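PDB 3U52: phenol hydroxylase component phN, which probably serves as the diiron-bearing oxygenase subunit of a multicomponent phenol hydroxylase that adds oxygen to phenol. Local coordinates for residues R168-S173 against T337-Y342. Numbering follows the deposited sequence.
Sequences RVWYLS and TTFYQY. With XE (xenon), chain R.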
loop_
_atom_site.group_PDB
_atom_site.type_symbol
_atom_site.label_atom_id
_atom_site.label_comp_id
_atom_site.label_asym_id
_atom_site.label_seq_id
_atom_site.Cartn_x
_atom_site.Cartn_y
_atom_site.Cartn_z
ATOM N N ARG A 168 -16.831 -31.648 -0.019
ATOM C CA ARG A 168 -16.660 -33.070 -0.346
ATOM C C ARG A 168 -15.681 -33.793 0.536
ATOM O O ARG A 168 -15.982 -34.893 1.002
ATOM C CB ARG A 168 -16.255 -33.263 -1.818
ATOM C CG ARG A 168 -17.315 -32.752 -2.792
ATOM C CD ARG A 168 -16.866 -32.748 -4.240
ATOM N NE ARG A 168 -17.948 -32.270 -5.123
ATOM C CZ ARG A 168 -18.414 -31.012 -5.172
ATOM N NH1 ARG A 168 -17.913 -30.033 -4.414
ATOM N NH2 ARG A 168 -19.415 -30.725 -5.994
ATOM N N VAL A 169 -14.508 -33.209 0.731
ATOM C CA VAL A 169 -13.395 -33.881 1.399
ATOM C C VAL A 169 -13.675 -34.252 2.842
ATOM O O VAL A 169 -14.190 -33.455 3.616
ATOM C CB VAL A 169 -12.073 -33.048 1.322
ATOM C CG1 VAL A 169 -10.975 -33.719 2.101
ATOM C CG2 VAL A 169 -11.617 -32.871 -0.127
ATOM N N TRP A 170 -13.267 -35.467 3.204
ATOM C CA TRP A 170 -13.586 -36.038 4.497
ATOM C C TRP A 170 -13.363 -35.070 5.658
ATOM O O TRP A 170 -14.310 -34.758 6.375
ATOM C CB TRP A 170 -12.907 -37.437 4.688
ATOM C CG TRP A 170 -11.395 -37.387 4.791
ATOM C CD1 TRP A 170 -10.485 -37.328 3.751
ATOM C CD2 TRP A 170 -10.622 -37.392 6.011
ATOM N NE1 TRP A 170 -9.187 -37.251 4.256
ATOM C CE2 TRP A 170 -9.240 -37.292 5.637
ATOM C CE3 TRP A 170 -10.954 -37.420 7.385
ATOM C CZ2 TRP A 170 -8.196 -37.253 6.608
ATOM C CZ3 TRP A 170 -9.894 -37.392 8.355
ATOM C CH2 TRP A 170 -8.546 -37.330 7.958
ATOM N N TYR A 171 -12.150 -34.542 5.825
ATOM C CA TYR A 171 -11.823 -33.779 7.047
ATOM C C TYR A 171 -12.454 -32.348 7.064
ATOM O O TYR A 171 -12.652 -31.735 8.102
ATOM C CB TYR A 171 -10.285 -33.750 7.225
ATOM C CG TYR A 171 -9.575 -32.737 6.324
ATOM C CD1 TYR A 171 -9.401 -31.427 6.771
ATOM C CD2 TYR A 171 -9.096 -33.078 5.064
ATOM C CE1 TYR A 171 -8.800 -30.485 6.001
ATOM C CE2 TYR A 171 -8.474 -32.126 4.259
ATOM C CZ TYR A 171 -8.338 -30.809 4.761
ATOM O OH TYR A 171 -7.770 -29.752 4.078
ATOM N N LEU A 172 -12.751 -31.822 5.881
ATOM C CA LEU A 172 -13.461 -30.537 5.743
ATOM C C LEU A 172 -14.952 -30.613 6.079
ATOM O O LEU A 172 -15.596 -29.570 6.245
ATOM C CB LEU A 172 -13.273 -29.984 4.303
ATOM C CG LEU A 172 -11.776 -29.756 4.001
ATOM C CD1 LEU A 172 -11.539 -29.413 2.530
ATOM C CD2 LEU A 172 -11.278 -28.612 4.901
ATOM N N SER A 173 -15.515 -31.814 6.206
ATOM C CA SER A 173 -16.868 -31.895 6.789
ATOM C C SER A 173 -16.953 -31.433 8.269
ATOM O O SER A 173 -18.043 -31.111 8.740
ATOM C CB SER A 173 -17.487 -33.291 6.625
ATOM O OG SER A 173 -17.015 -34.160 7.697
ATOM N N THR A 337 -0.840 -37.187 14.121
ATOM C CA THR A 337 -0.745 -38.643 13.851
ATOM C C THR A 337 -1.937 -39.254 12.981
ATOM O O THR A 337 -1.717 -40.088 12.057
ATOM C CB THR A 337 -0.324 -39.246 15.244
ATOM O OG1 THR A 337 1.045 -39.669 15.272
ATOM C CG2 THR A 337 -1.252 -40.049 15.914
ATOM N N THR A 338 -3.151 -38.769 13.188
ATOM C CA THR A 338 -4.301 -39.068 12.336
ATOM C C THR A 338 -4.097 -38.585 10.911
ATOM O O THR A 338 -4.296 -39.351 9.956
ATOM C CB THR A 338 -5.555 -38.407 12.928
ATOM O OG1 THR A 338 -5.762 -39.017 14.211
ATOM C CG2 THR A 338 -6.794 -38.586 12.042
ATOM N N PHE A 339 -3.692 -37.321 10.748
ATOM C CA PHE A 339 -3.529 -36.760 9.417
ATOM C C PHE A 339 -2.339 -37.381 8.716
ATOM O O PHE A 339 -2.389 -37.629 7.500
ATOM C CB PHE A 339 -3.451 -35.235 9.449
ATOM C CG PHE A 339 -4.822 -34.569 9.544
ATOM C CD1 PHE A 339 -5.313 -34.112 10.750
ATOM C CD2 PHE A 339 -5.615 -34.449 8.423
ATOM C CE1 PHE A 339 -6.553 -33.476 10.830
ATOM C CE2 PHE A 339 -6.846 -33.800 8.476
ATOM C CZ PHE A 339 -7.331 -33.339 9.695
ATOM N N TYR A 340 -1.289 -37.673 9.463
ATOM C CA TYR A 340 -0.106 -38.369 8.888
ATOM C C TYR A 340 -0.508 -39.677 8.131
ATOM O O TYR A 340 -0.113 -39.885 6.981
ATOM C CB TYR A 340 0.913 -38.665 10.018
ATOM C CG TYR A 340 2.183 -39.317 9.582
ATOM C CD1 TYR A 340 2.265 -40.705 9.452
ATOM C CD2 TYR A 340 3.287 -38.561 9.277
ATOM C CE1 TYR A 340 3.442 -41.331 9.027
ATOM C CE2 TYR A 340 4.493 -39.184 8.877
ATOM C CZ TYR A 340 4.542 -40.555 8.737
ATOM O OH TYR A 340 5.717 -41.118 8.332
ATOM N N GLN A 341 -1.296 -40.550 8.775
ATOM C CA GLN A 341 -1.637 -41.865 8.190
ATOM C C GLN A 341 -2.703 -41.788 7.129
ATOM O O GLN A 341 -2.867 -42.711 6.330
ATOM C CB GLN A 341 -2.053 -42.837 9.298
ATOM C CG GLN A 341 -3.414 -42.532 9.931
ATOM C CD GLN A 341 -3.600 -43.274 11.223
ATOM O OE1 GLN A 341 -2.999 -42.933 12.246
ATOM N NE2 GLN A 341 -4.388 -44.323 11.184
ATOM N N TYR A 342 -3.437 -40.699 7.093
ATOM C CA TYR A 342 -4.495 -40.523 6.117
ATOM C C TYR A 342 -4.188 -39.446 5.045
ATOM O O TYR A 342 -5.053 -39.106 4.208
ATOM C CB TYR A 342 -5.785 -40.216 6.854
ATOM C CG TYR A 342 -6.450 -41.432 7.511
ATOM C CD1 TYR A 342 -7.019 -41.316 8.768
ATOM C CD2 TYR A 342 -6.575 -42.645 6.830
ATOM C CE1 TYR A 342 -7.656 -42.374 9.375
ATOM C CE2 TYR A 342 -7.218 -43.762 7.445
ATOM C CZ TYR A 342 -7.767 -43.590 8.701
ATOM O OH TYR A 342 -8.460 -44.569 9.333
HETATM XE XE XE R . -9.791 -40.946 5.586
#
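Trp-170 and Tyr-171, neighbours in a loop, meet Phe-339 and Tyr-342 of helix 331-342 with no hydrogen bond between the two segments, a worked example of distant parts of a chain joined by aromatic side chains. The indole of Trp-170 is the natural thread to follow. Its CG sits between the backbone N and the carbonyl carbon (chi1 68°), which sends the ring from CB toward the helix. The xenon atom rests over the middle of one indole face, with CG, CD1, CD2, NE1, CE2 and CE3 all ranged beneath it, CD2 and CE2 nearest at 3.7 Å. The opposite face carries CB of Tyr-171 near its rim. NE1, buried, is satisfied by the carbonyl oxygen of Ala-345. Farther out, CZ2 comes to 3.8 Å from CB of Tyr-342, and CH2, at the far end of the ring, reaches CE2 of Phe-339 at 4.0 Å. The Tyr-342 ring turns its edge to the Trp-170 face, the planes at 71°, and offers one of its own faces to the xenon, with CD2 3.8 Å from the gas atom; its hydroxyl is bonded to the carbonyl oxygen of Thr-394. Across the contact, Phe-339 meets two rings. While it lies oblique to the indole, its edge is turned toward the Tyr-171 face in an offset edge-to-face pair (planes at 85°), with CE2 of Phe-339 3.6 Å from CG of Tyr-171. Beyond the two segments, the Tyr-171 hydroxyl bonds to Asn-347, and Phe-339 packs on Leu-275 and Met-278 of helix 254-283. Pro-396 completes the xenon site of Trp-170 and Tyr-342, while a second xenon touches both Tyr-171 and Phe-339. The four rings thus form a buried aromatic cluster, whose Trp-170 and Tyr-342 line an apolar xenon-binding pocket between the loop and helix 331-342.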